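Local coordinates for acetyl-CoA acetyltransferase (Mycobacterium smegmatis, PDB 4EGV), which probably acts as an acyltransferase, being a monomeric thiolase-like protein with an additional C-terminal domain, at residues Tyr93-Ala98 and Gly102-His107; Ala218-Pro223 and Phe348-Ile353; Leu308-Ile313 and Ile411-Ser416; Glu449-Thr454 and Gly475-Gly480. One frame throughout, in Å; residues are numbered along the deposited sequence.

Contact 1 (Tyr93-Ala98 and Gly102-His107); sequences YPRSVA and GADPAH
The carbonyl oxygen of P105 is gripped end-on by both terminal nitrogens of R95: NH1 lies 2.9 Å from P105 O and NH2 lies 3.2 Å from the same atom. The NH1 bond is the straighter (154° at the hydrogen) and comes in the carbonyl plane, while NH2 is tilted from that plane. Both use the edge of the guanidinium group, with the oxygen almost exactly in its plane. NH2 also makes a weak bond to A106 O (3.2 Å), so two successive carbonyls help to fix the rotation of the group. R95 can span the gap because its chain is extended from CG to NE. D104 OD1, 4.3 Å from R95 NH1, is too far for a salt bridge but probably adds attraction. The helix 93-101 ends in a Schellman motif at G102, whose phi is positive, and A103 N donates to A98 O (2.9 Å) back in the last turn. The methyl groups of A98 and A103 meet beside this bond, CB to CB 4.1 Å, which is the apolar contact usual in that motif. P105 continues the seam, its CD 4.0 Å from A98 CB. The chain then enters strand 107-110, parallel to strand 70-73, completing a beta-alpha-beta crossover at one edge of the large mixed sheet. P105 also packs on V71 of strand 70-73.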
loop_
_atom_site.group_PDB
_atom_site.type_symbol
_atom_site.label_atom_id
_atom_site.label_comp_id
_atom_site.label_asym_id
_atom_site.label_seq_id
_atom_site.Cartn_x
_atom_site.Cartn_y
_atom_site.Cartn_z
ATOM N N TYR A 93 16.351 -0.726 -16.952
ATOM C CA TYR A 93 15.002 -1.100 -17.244
ATOM C C TYR A 93 14.100 0.042 -17.691
ATOM O O TYR A 93 13.352 -0.139 -18.609
ATOM C CB TYR A 93 14.462 -1.950 -16.102
ATOM C CG TYR A 93 13.076 -1.668 -15.637
ATOM C CD1 TYR A 93 11.988 -2.131 -16.334
ATOM C CD2 TYR A 93 12.843 -0.966 -14.493
ATOM C CE1 TYR A 93 10.754 -1.881 -15.926
ATOM C CE2 TYR A 93 11.584 -0.714 -14.091
ATOM C CZ TYR A 93 10.562 -1.181 -14.802
ATOM O OH TYR A 93 9.323 -0.943 -14.359
ATOM N N PRO A 94 14.221 1.228 -17.094
ATOM C CA PRO A 94 13.507 2.381 -17.598
ATOM C C PRO A 94 13.865 2.848 -19.006
ATOM O O PRO A 94 12.957 3.118 -19.756
ATOM C CB PRO A 94 13.822 3.448 -16.564
ATOM C CG PRO A 94 14.101 2.718 -15.407
ATOM C CD PRO A 94 14.884 1.573 -15.833
ATOM N N ARG A 95 15.149 2.946 -19.364
ATOM C CA ARG A 95 15.567 3.195 -20.780
ATOM C C ARG A 95 15.212 2.124 -21.826
ATOM O O ARG A 95 14.980 2.467 -22.966
ATOM C CB ARG A 95 17.055 3.550 -20.906
ATOM C CG ARG A 95 17.278 4.983 -20.675
ATOM C CD ARG A 95 18.676 5.439 -20.854
ATOM N NE ARG A 95 18.749 6.703 -20.148
ATOM C CZ ARG A 95 18.228 7.856 -20.594
ATOM N NH1 ARG A 95 17.591 7.931 -21.781
ATOM N NH2 ARG A 95 18.323 8.930 -19.810
ATOM N N SER A 96 15.180 0.850 -21.449
ATOM C CA SER A 96 14.768 -0.168 -22.383
ATOM C C SER A 96 13.302 0.038 -22.765
ATOM O O SER A 96 12.921 -0.259 -23.891
ATOM C CB SER A 96 14.923 -1.592 -21.819
ATOM O OG SER A 96 16.119 -1.862 -21.141
ATOM N N VAL A 97 12.492 0.498 -21.801
ATOM C CA VAL A 97 11.069 0.707 -21.958
ATOM C C VAL A 97 10.907 1.887 -22.855
ATOM O O VAL A 97 10.075 1.874 -23.756
ATOM C CB VAL A 97 10.297 0.878 -20.571
ATOM C CG1 VAL A 97 8.877 1.442 -20.769
ATOM C CG2 VAL A 97 10.211 -0.455 -19.821
ATOM N N ALA A 98 11.755 2.877 -22.647
ATOM C CA ALA A 98 11.763 4.083 -23.465
ATOM C C ALA A 98 12.067 3.794 -24.942
ATOM O O ALA A 98 11.428 4.358 -25.808
ATOM C CB ALA A 98 12.748 5.055 -22.912
ATOM N N GLY A 102 9.744 4.417 -28.485
ATOM C CA GLY A 102 10.190 5.494 -29.368
ATOM C C GLY A 102 10.544 6.781 -28.661
ATOM O O GLY A 102 10.489 7.830 -29.247
ATOM N N ALA A 103 10.902 6.686 -27.388
ATOM C CA ALA A 103 11.285 7.833 -26.562
ATOM C C ALA A 103 12.800 7.900 -26.412
ATOM O O ALA A 103 13.481 6.862 -26.451
ATOM C CB ALA A 103 10.614 7.765 -25.167
ATOM N N ASP A 104 13.329 9.116 -26.266
ATOM C CA ASP A 104 14.745 9.302 -25.918
ATOM C C ASP A 104 14.894 10.435 -24.870
ATOM O O ASP A 104 15.273 11.568 -25.205
ATOM C CB ASP A 104 15.609 9.527 -27.173
ATOM C CG ASP A 104 17.139 9.538 -26.852
ATOM O OD1 ASP A 104 17.579 8.755 -25.974
ATOM O OD2 ASP A 104 17.899 10.343 -27.474
ATOM N N PRO A 105 14.563 10.123 -23.605
ATOM C CA PRO A 105 14.390 11.152 -22.598
ATOM C C PRO A 105 15.688 11.500 -21.946
ATOM O O PRO A 105 16.561 10.643 -21.829
ATOM C CB PRO A 105 13.473 10.500 -21.591
ATOM C CG PRO A 105 13.762 9.070 -21.683
ATOM C CD PRO A 105 14.240 8.780 -23.086
ATOM N N ALA A 106 15.822 12.749 -21.521
ATOM C CA ALA A 106 17.025 13.190 -20.847
ATOM C C ALA A 106 17.208 12.457 -19.474
ATOM O O ALA A 106 18.299 12.041 -19.152
ATOM C CB ALA A 106 17.057 14.751 -20.725
ATOM N N HIS A 107 16.150 12.288 -18.671
ATOM C CA HIS A 107 16.325 11.599 -17.370
ATOM C C HIS A 107 15.607 10.271 -17.307
ATOM O O HIS A 107 14.488 10.143 -17.749
ATOM C CB HIS A 107 15.937 12.466 -16.151
ATOM C CG HIS A 107 16.697 13.749 -16.057
ATOM N ND1 HIS A 107 18.003 13.809 -15.603
ATOM C CD2 HIS A 107 16.351 15.021 -16.387
ATOM C CE1 HIS A 107 18.421 15.064 -15.637
ATOM N NE2 HIS A 107 17.440 15.818 -16.114
#

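Contact 2 (Ala218-Pro223 and Phe348-Ile353); sequences AELFAP and FPVFNI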
loop_
_atom_site.group_PDB
_atom_site.type_symbol
_atom_site.label_atom_id
_atom_site.label_comp_id
_atom_site.label_asym_id
_atom_site.label_seq_id
_atom_site.Cartn_x
_atom_site.Cartn_y
_atom_site.Cartn_z
ATOM N N ALA A 218 -13.000 -10.773 7.365
ATOM C CA ALA A 218 -13.714 -11.368 6.275
ATOM C C ALA A 218 -14.777 -10.419 5.722
ATOM O O ALA A 218 -14.997 -10.403 4.528
ATOM C CB ALA A 218 -14.303 -12.672 6.708
ATOM N N GLU A 219 -15.398 -9.613 6.582
ATOM C CA GLU A 219 -16.419 -8.643 6.154
ATOM C C GLU A 219 -15.879 -7.421 5.446
ATOM O O GLU A 219 -16.566 -6.808 4.631
ATOM C CB GLU A 219 -17.325 -8.216 7.310
ATOM C CG GLU A 219 -18.459 -9.204 7.533
ATOM C CD GLU A 219 -19.522 -8.734 8.509
ATOM O OE1 GLU A 219 -19.181 -8.204 9.597
ATOM O OE2 GLU A 219 -20.715 -8.947 8.187
ATOM N N LEU A 220 -14.641 -7.083 5.775
ATOM C CA LEU A 220 -13.890 -6.086 5.074
ATOM C C LEU A 220 -13.508 -6.571 3.669
ATOM O O LEU A 220 -13.699 -5.839 2.691
ATOM C CB LEU A 220 -12.651 -5.722 5.886
ATOM C CG LEU A 220 -11.748 -4.663 5.280
ATOM C CD1 LEU A 220 -12.374 -3.339 5.381
ATOM C CD2 LEU A 220 -10.447 -4.696 5.953
ATOM N N PHE A 221 -13.005 -7.801 3.577
ATOM C CA PHE A 221 -12.388 -8.311 2.344
ATOM C C PHE A 221 -13.284 -8.924 1.274
ATOM O O PHE A 221 -12.867 -8.989 0.101
ATOM C CB PHE A 221 -11.260 -9.291 2.663
ATOM C CG PHE A 221 -9.891 -8.669 2.704
ATOM C CD1 PHE A 221 -9.718 -7.325 3.004
ATOM C CD2 PHE A 221 -8.766 -9.448 2.495
ATOM C CE1 PHE A 221 -8.456 -6.774 3.053
ATOM C CE2 PHE A 221 -7.499 -8.895 2.573
ATOM C CZ PHE A 221 -7.351 -7.555 2.835
ATOM N N ALA A 222 -14.481 -9.380 1.660
ATOM C CA ALA A 222 -15.391 -10.027 0.694
ATOM C C ALA A 222 -15.864 -9.070 -0.409
ATOM O O ALA A 222 -15.840 -9.442 -1.593
ATOM C CB ALA A 222 -16.546 -10.726 1.375
ATOM N N PRO A 223 -16.266 -7.830 -0.033
ATOM C CA PRO A 223 -16.581 -6.812 -1.029
ATOM C C PRO A 223 -15.418 -6.484 -1.983
ATOM O O PRO A 223 -15.656 -6.166 -3.142
ATOM C CB PRO A 223 -16.921 -5.584 -0.176
ATOM C CG PRO A 223 -17.301 -6.101 1.116
ATOM C CD PRO A 223 -16.586 -7.364 1.332
ATOM N N PHE A 348 -5.130 -4.795 7.802
ATOM C CA PHE A 348 -4.690 -3.744 8.664
ATOM C C PHE A 348 -4.615 -2.327 8.054
ATOM O O PHE A 348 -5.167 -1.392 8.626
ATOM C CB PHE A 348 -3.386 -4.124 9.372
ATOM C CG PHE A 348 -2.850 -3.028 10.205
ATOM C CD1 PHE A 348 -3.310 -2.828 11.537
ATOM C CD2 PHE A 348 -1.948 -2.100 9.653
ATOM C CE1 PHE A 348 -2.843 -1.731 12.329
ATOM C CE2 PHE A 348 -1.455 -0.983 10.432
ATOM C CZ PHE A 348 -1.909 -0.803 11.777
ATOM N N PRO A 349 -3.919 -2.141 6.915
ATOM C CA PRO A 349 -3.739 -0.772 6.430
ATOM C C PRO A 349 -5.015 -0.157 5.891
ATOM O O PRO A 349 -5.067 1.062 5.693
ATOM C CB PRO A 349 -2.679 -0.915 5.321
ATOM C CG PRO A 349 -2.701 -2.278 4.961
ATOM C CD PRO A 349 -3.159 -3.099 6.103
ATOM N N VAL A 350 -6.021 -1.000 5.650
ATOM C CA VAL A 350 -7.346 -0.542 5.271
ATOM C C VAL A 350 -8.111 -0.173 6.507
ATOM O O VAL A 350 -8.574 0.937 6.615
ATOM C CB VAL A 350 -8.148 -1.568 4.448
ATOM C CG1 VAL A 350 -9.505 -1.005 4.110
ATOM C CG2 VAL A 350 -7.421 -1.932 3.181
ATOM N N PHE A 351 -8.217 -1.103 7.444
ATOM C CA PHE A 351 -8.796 -0.841 8.763
ATOM C C PHE A 351 -8.310 0.471 9.345
ATOM O O PHE A 351 -9.084 1.268 9.826
ATOM C CB PHE A 351 -8.418 -1.953 9.742
ATOM C CG PHE A 351 -9.309 -3.148 9.684
ATOM C CD1 PHE A 351 -10.677 -3.011 9.462
ATOM C CD2 PHE A 351 -8.794 -4.417 9.892
ATOM C CE1 PHE A 351 -11.503 -4.118 9.422
ATOM C CE2 PHE A 351 -9.609 -5.519 9.861
ATOM C CZ PHE A 351 -10.968 -5.365 9.629
ATOM N N ASN A 352 -7.002 0.672 9.261
ATOM C CA ASN A 352 -6.328 1.748 9.904
ATOM C C ASN A 352 -6.738 3.096 9.389
ATOM O O ASN A 352 -6.816 4.032 10.153
ATOM C CB ASN A 352 -4.836 1.538 9.757
ATOM C CG ASN A 352 -4.033 2.699 10.288
ATOM O OD1 ASN A 352 -3.979 2.953 11.506
ATOM N ND2 ASN A 352 -3.399 3.428 9.364
ATOM N N ILE A 353 -6.993 3.206 8.089
ATOM C CA ILE A 353 -7.489 4.462 7.529
ATOM C C ILE A 353 -8.879 4.728 8.073
ATOM O O ILE A 353 -9.171 5.812 8.572
ATOM C CB ILE A 353 -7.507 4.471 6.008
ATOM C CG1 ILE A 353 -6.087 4.507 5.476
ATOM C CG2 ILE A 353 -8.292 5.662 5.494
ATOM C CD1 ILE A 353 -5.188 5.505 6.152
#
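Segments 218-223 and 348-353, on helices 210-230 and 348-357, come nearest at L220 and F351, whose CA atoms are 8.2 Å apart, a spacing that leaves the touching to side chains. Within the thiolase fold, helix 210-230 belongs to the long excursion between strands 136-143 and 271-279, the place of the loop domain in thiolases, and helix 348-357 follows strand 337-342 of the large sheet. L220 points at the other helix and carries its side of the contact with two branches. With CG anti to the backbone N (chi1 -180°), its methyl groups reach forward to two successive residues. CD1 meets the valine, 3.9 Å from V350 CG1. CD2 sits over the centre of the F351 ring, 3.7 Å from the centroid and 14° off the ring normal, a CH-pi contact with the methyl squarely on one face. The L220 CB runs past the edge of the same face, 4.0 Å from F351 CE1. V350 and F351 thus form a shallow seat for one leucine; all three residues are buried, and the join between the segments is carbon against carbon. F351 also has a cation-pi partner in R202 of helix 191-206, which ties that helix to the same ring. Past L220, helix 210-230 kinks at P223, whose N has no bond to the preceding turn. On the valine side, V350 CB stands 4.2 Å from L220 CD2.

Contact 3 (Leu308-Ile313 and Ile411-Ser416); sequences LERADI and IASKYS
R310 leaves its backbone with CG anti to the carbonyl carbon (chi1 -62°) and then runs extended to NE, a straight arm that carries the guanidinium group to the carbonyl of I411 even though R310 and S413, the nearest pair, have CA atoms 10.4 Å apart. The target is the loop of the beta hairpin formed by strands 402-409 and 414-421 of the large mixed sheet; in classical thiolases the corresponding loop carries the CxG active-site motif. NH1 makes the main bond, 3.0 Å to I411 O with 159° at the hydrogen, and the donor lies nearly along the C=O axis. NH2 adds a weak second bond to I411 O at 3.4 Å. The acceptor lies in the guanidinium plane, at its edge, so the group is held edge-on. S413 OG also lies near this edge, 3.6 Å from R310 NH2, without a hydrogen bond between them. The same hydroxyl oxygen accepts from I411 N, 3.1 Å from S413 OG, and so braces the residue whose carbonyl takes the arginine. NE of R310 donates to P305 O, so the guanidinium spans two backbone carbonyls, one on its own loop and one on the hairpin. R482 of strand 482-487 donates to the R310 carbonyl, linking this loop to the C-terminal sheet, while Y195 OH bonds A412 N on the hairpin side. A412 has left-handed backbone angles and turns its methyl toward the arginine, its CB 4.1 Å from R310 NH1.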
loop_
_atom_site.group_PDB
_atom_site.type_symbol
_atom_site.label_atom_id
_atom_site.label_comp_id
_atom_site.label_asym_id
_atom_site.label_seq_id
_atom_site.Cartn_x
_atom_site.Cartn_y
_atom_site.Cartn_z
ATOM N N LEU A 308 9.198 -1.232 16.375
ATOM C CA LEU A 308 9.080 -1.260 17.830
ATOM C C LEU A 308 9.100 0.093 18.593
ATOM O O LEU A 308 9.012 0.122 19.816
ATOM C CB LEU A 308 10.220 -2.098 18.302
ATOM C CG LEU A 308 10.159 -3.609 18.476
ATOM C CD1 LEU A 308 8.822 -4.275 18.599
ATOM C CD2 LEU A 308 11.258 -4.374 17.769
ATOM N N GLU A 309 9.261 1.194 17.869
ATOM C CA GLU A 309 9.319 2.531 18.457
ATOM C C GLU A 309 7.925 3.172 18.519
ATOM O O GLU A 309 7.707 4.113 19.273
ATOM C CB GLU A 309 10.274 3.424 17.644
ATOM C CG GLU A 309 11.787 3.207 17.893
ATOM C CD GLU A 309 12.726 3.935 16.872
ATOM O OE1 GLU A 309 12.256 4.707 15.976
ATOM O OE2 GLU A 309 13.963 3.728 16.980
ATOM N N ARG A 310 6.992 2.644 17.724
ATOM C CA ARG A 310 5.643 3.217 17.536
ATOM C C ARG A 310 4.814 3.217 18.804
ATOM O O ARG A 310 4.772 2.213 19.517
ATOM C CB ARG A 310 4.870 2.494 16.418
ATOM C CG ARG A 310 5.513 2.598 15.093
ATOM C CD ARG A 310 4.781 1.876 14.011
ATOM N NE ARG A 310 5.658 1.812 12.845
ATOM C CZ ARG A 310 5.433 1.125 11.740
ATOM N NH1 ARG A 310 4.312 0.426 11.579
ATOM N NH2 ARG A 310 6.350 1.166 10.798
ATOM N N ALA A 311 4.147 4.344 19.061
ATOM C CA ALA A 311 3.331 4.542 20.261
ATOM C C ALA A 311 2.262 3.435 20.399
ATOM O O ALA A 311 2.056 2.863 21.461
ATOM C CB ALA A 311 2.717 5.936 20.263
ATOM N N ASP A 312 1.604 3.128 19.293
ATOM C CA ASP A 312 0.656 2.039 19.244
ATOM C C ASP A 312 0.999 1.156 18.055
ATOM O O ASP A 312 0.928 1.594 16.924
ATOM C CB ASP A 312 -0.747 2.596 19.088
ATOM C CG ASP A 312 -1.824 1.587 19.454
ATOM O OD1 ASP A 312 -1.488 0.406 19.740
ATOM O OD2 ASP A 312 -3.020 1.978 19.453
ATOM N N ILE A 313 1.386 -0.083 18.311
ATOM C CA ILE A 313 1.697 -1.000 17.225
ATOM C C ILE A 313 0.456 -1.262 16.365
ATOM O O ILE A 313 0.574 -1.457 15.157
ATOM C CB ILE A 313 2.354 -2.316 17.737
ATOM C CG1 ILE A 313 3.718 -1.992 18.353
ATOM C CG2 ILE A 313 2.564 -3.318 16.601
ATOM C CD1 ILE A 313 4.422 -3.134 19.089
ATOM N N ILE A 411 6.099 -1.962 6.255
ATOM C CA ILE A 411 5.298 -2.527 7.330
ATOM C C ILE A 411 4.362 -1.482 7.898
ATOM O O ILE A 411 4.572 -1.064 8.988
ATOM C CB ILE A 411 6.184 -3.055 8.489
ATOM C CG1 ILE A 411 7.271 -3.979 7.964
ATOM C CG2 ILE A 411 5.379 -3.799 9.498
ATOM C CD1 ILE A 411 6.770 -5.163 7.146
ATOM N N ALA A 412 3.338 -1.077 7.158
ATOM C CA ALA A 412 2.656 0.224 7.367
ATOM C C ALA A 412 3.632 1.388 7.565
ATOM O O ALA A 412 3.313 2.305 8.297
ATOM C CB ALA A 412 1.660 0.160 8.516
ATOM N N SER A 413 4.812 1.333 6.927
ATOM C CA SER A 413 5.916 2.290 7.189
ATOM C C SER A 413 5.709 3.593 6.434
ATOM O O SER A 413 6.129 4.628 6.866
ATOM C CB SER A 413 7.300 1.720 6.815
ATOM O OG SER A 413 7.581 0.517 7.452
ATOM N N LYS A 414 5.070 3.496 5.281
ATOM C CA LYS A 414 4.971 4.579 4.332
ATOM C C LYS A 414 3.569 4.638 3.725
ATOM O O LYS A 414 2.976 3.616 3.385
ATOM C CB LYS A 414 6.008 4.401 3.224
ATOM C CG LYS A 414 7.322 5.046 3.484
ATOM C CD LYS A 414 8.333 4.492 2.519
ATOM C CE LYS A 414 9.733 5.085 2.727
ATOM N NZ LYS A 414 10.551 5.024 1.457
ATOM N N TYR A 415 3.057 5.859 3.599
ATOM C CA TYR A 415 1.772 6.097 2.987
ATOM C C TYR A 415 1.733 7.366 2.131
ATOM O O TYR A 415 2.183 8.427 2.521
ATOM C CB TYR A 415 0.713 6.121 4.053
ATOM C CG TYR A 415 -0.571 5.562 3.583
ATOM C CD1 TYR A 415 -0.788 4.185 3.610
ATOM C CD2 TYR A 415 -1.599 6.409 3.146
ATOM C CE1 TYR A 415 -2.014 3.624 3.209
ATOM C CE2 TYR A 415 -2.830 5.875 2.741
ATOM C CZ TYR A 415 -3.034 4.466 2.774
ATOM O OH TYR A 415 -4.236 3.933 2.370
ATOM N N SER A 416 1.197 7.221 0.929
ATOM C CA SER A 416 1.151 8.266 -0.076
ATOM C C SER A 416 -0.224 8.303 -0.624
ATOM O O SER A 416 -0.804 7.300 -0.972
ATOM C CB SER A 416 2.139 8.010 -1.204
ATOM O OG SER A 416 3.436 8.340 -0.812
#

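Contact 4 (Glu449-Thr454 and Gly475-Gly480); sequences EKADGT and GRLDDG
L477 and T454, the residues most buried by this contact, meet just beyond the paired part of the hairpin formed by strands 453-463 and 470-476. Their CA atoms are 6.5 Å apart. The hairpin belongs to the five-stranded antiparallel sheet of the additional C-terminal domain, whose sequence family is grouped with OB folds. L477 has CG anti to its carbonyl carbon (chi1 -67°), which brings the end of the side chain closer to the opposite strand than its base. There the two methyls part company. CD2 lies beside the carbonyl oxygen T454 O. CD1 reaches back to A451, 4.5 Å from A451 CB, a loose apolar touch. A451 and L477 also both rest on F483 of strand 482-487, and A451 packs on V508 as well, so the leucine belongs to a small apolar patch at this end of the sheet. T454 has its methyl CG2 in the crowded position between backbone N and carbonyl carbon, and from there it crosses the side chain of D478, with CG2 3.9 Å from D478 OD2. L477 opens a turn closed by a weak bond from G480 N to L477 O, with D478 in its second position; the chain then goes on to strand 482-487. What meets here is methyl against oxygen and methyl against methyl, contacts with little directional demand; the nearby backbone pairing of R476 with T456 is consistent with the register of the hairpin being held there, while G453 pairs with V508 of strand 505-509.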
loop_
_atom_site.group_PDB
_atom_site.type_symbol
_atom_site.label_atom_id
_atom_site.label_comp_id
_atom_site.label_asym_id
_atom_site.label_seq_id
_atom_site.Cartn_x
_atom_site.Cartn_y
_atom_site.Cartn_z
ATOM N N GLU A 449 16.965 -4.688 23.957
ATOM C CA GLU A 449 17.274 -5.768 23.012
ATOM C C GLU A 449 17.471 -7.114 23.726
ATOM O O GLU A 449 16.859 -8.101 23.333
ATOM C CB GLU A 449 18.444 -5.400 22.072
ATOM C CG GLU A 449 18.171 -4.159 21.199
ATOM C CD GLU A 449 19.186 -3.950 20.055
ATOM O OE1 GLU A 449 20.365 -3.627 20.309
ATOM O OE2 GLU A 449 18.804 -4.080 18.883
ATOM N N LYS A 450 18.277 -7.131 24.794
ATOM C CA LYS A 450 18.588 -8.361 25.532
ATOM C C LYS A 450 17.748 -8.526 26.796
ATOM O O LYS A 450 18.255 -8.428 27.888
ATOM C CB LYS A 450 20.068 -8.387 25.906
ATOM C CG LYS A 450 21.026 -8.326 24.730
ATOM C CD LYS A 450 22.434 -8.639 25.211
ATOM C CE LYS A 450 23.363 -8.999 24.050
ATOM N NZ LYS A 450 24.150 -7.816 23.649
ATOM N N ALA A 451 16.465 -8.793 26.633
ATOM C CA ALA A 451 15.527 -8.837 27.756
ATOM C C ALA A 451 15.596 -10.114 28.606
ATOM O O ALA A 451 15.488 -11.242 28.088
ATOM C CB ALA A 451 14.111 -8.611 27.271
ATOM N N ASP A 452 15.737 -9.908 29.915
ATOM C CA ASP A 452 15.897 -10.970 30.895
ATOM C C ASP A 452 14.960 -10.714 32.081
ATOM O O ASP A 452 15.251 -9.880 32.935
ATOM C CB ASP A 452 17.363 -11.005 31.371
ATOM C CG ASP A 452 17.723 -12.286 32.137
ATOM O OD1 ASP A 452 16.854 -13.178 32.304
ATOM O OD2 ASP A 452 18.894 -12.399 32.562
ATOM N N GLY A 453 13.838 -11.420 32.148
ATOM C CA GLY A 453 12.952 -11.255 33.284
ATOM C C GLY A 453 11.520 -11.608 32.982
ATOM O O GLY A 453 11.244 -12.484 32.179
ATOM N N THR A 454 10.606 -10.921 33.647
ATOM C CA THR A 454 9.195 -11.199 33.507
ATOM C C THR A 454 8.508 -10.050 32.753
ATOM O O THR A 454 8.749 -8.863 33.023
ATOM C CB THR A 454 8.525 -11.505 34.891
ATOM O OG1 THR A 454 7.164 -11.902 34.681
ATOM C CG2 THR A 454 8.572 -10.297 35.854
ATOM N N GLY A 475 6.752 -7.976 23.613
ATOM C CA GLY A 475 6.392 -7.841 24.999
ATOM C C GLY A 475 6.760 -6.550 25.662
ATOM O O GLY A 475 7.369 -5.702 25.098
ATOM N N ARG A 476 6.350 -6.418 26.892
ATOM C CA ARG A 476 6.585 -5.234 27.651
ATOM C C ARG A 476 7.250 -5.740 28.872
ATOM O O ARG A 476 6.946 -6.808 29.312
ATOM C CB ARG A 476 5.257 -4.703 28.117
ATOM C CG ARG A 476 4.718 -3.504 27.465
ATOM C CD ARG A 476 5.693 -2.657 26.757
ATOM N NE ARG A 476 4.916 -1.836 25.866
ATOM C CZ ARG A 476 4.838 -0.529 25.926
ATOM N NH1 ARG A 476 5.550 0.136 26.799
ATOM N NH2 ARG A 476 4.058 0.106 25.109
ATOM N N LEU A 477 8.109 -4.969 29.494
ATOM C CA LEU A 477 8.517 -5.332 30.840
ATOM C C LEU A 477 7.817 -4.532 31.942
ATOM O O LEU A 477 6.828 -3.864 31.716
ATOM C CB LEU A 477 10.005 -5.202 30.989
ATOM C CG LEU A 477 10.760 -6.200 30.171
ATOM C CD1 LEU A 477 12.127 -5.719 30.067
ATOM C CD2 LEU A 477 10.724 -7.496 30.851
ATOM N N ASP A 478 8.363 -4.610 33.144
ATOM C CA ASP A 478 7.924 -3.786 34.235
ATOM C C ASP A 478 8.415 -2.371 33.966
ATOM O O ASP A 478 7.679 -1.427 34.047
ATOM C CB ASP A 478 8.504 -4.322 35.526
ATOM C CG ASP A 478 7.964 -5.682 35.894
ATOM O OD1 ASP A 478 6.806 -5.957 35.599
ATOM O OD2 ASP A 478 8.696 -6.474 36.503
ATOM N N ASP A 479 9.679 -2.250 33.628
ATOM C CA ASP A 479 10.282 -1.009 33.142
ATOM C C ASP A 479 9.439 -0.270 32.054
ATOM O O ASP A 479 9.598 0.922 31.841
ATOM C CB ASP A 479 11.652 -1.467 32.581
ATOM C CG ASP A 479 12.731 -0.372 32.518
ATOM O OD1 ASP A 479 12.611 0.749 33.060
ATOM O OD2 ASP A 479 13.766 -0.681 31.904
ATOM N N GLY A 480 8.573 -1.002 31.350
ATOM C CA GLY A 480 7.767 -0.455 30.253
ATOM C C GLY A 480 8.428 -0.408 28.877
ATOM O O GLY A 480 7.817 0.052 27.915
#

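How the contacts relate
Along the chain contact 1 comes first; contacts 2 and 3 then alternate their segments, and contact 4 closes the series. Contacts 2 and 3 touch, with centres about 17 Å apart: F348 CE2 meets A412 CB at 3.8 Å and I353 CG1 meets Y415 OH at 3.7 Å, so helix 348-357 packs against the hairpin of strands 402-409 and 414-421. Contact 4, in the C-terminal sheet, lies about 21 Å from contact 3, centre to centre. Contact 1 sits at the far edge of the large mixed sheet, about 53 Å from contact 4 between centres. The set thus runs from that edge through the core to the added domain of a single chain.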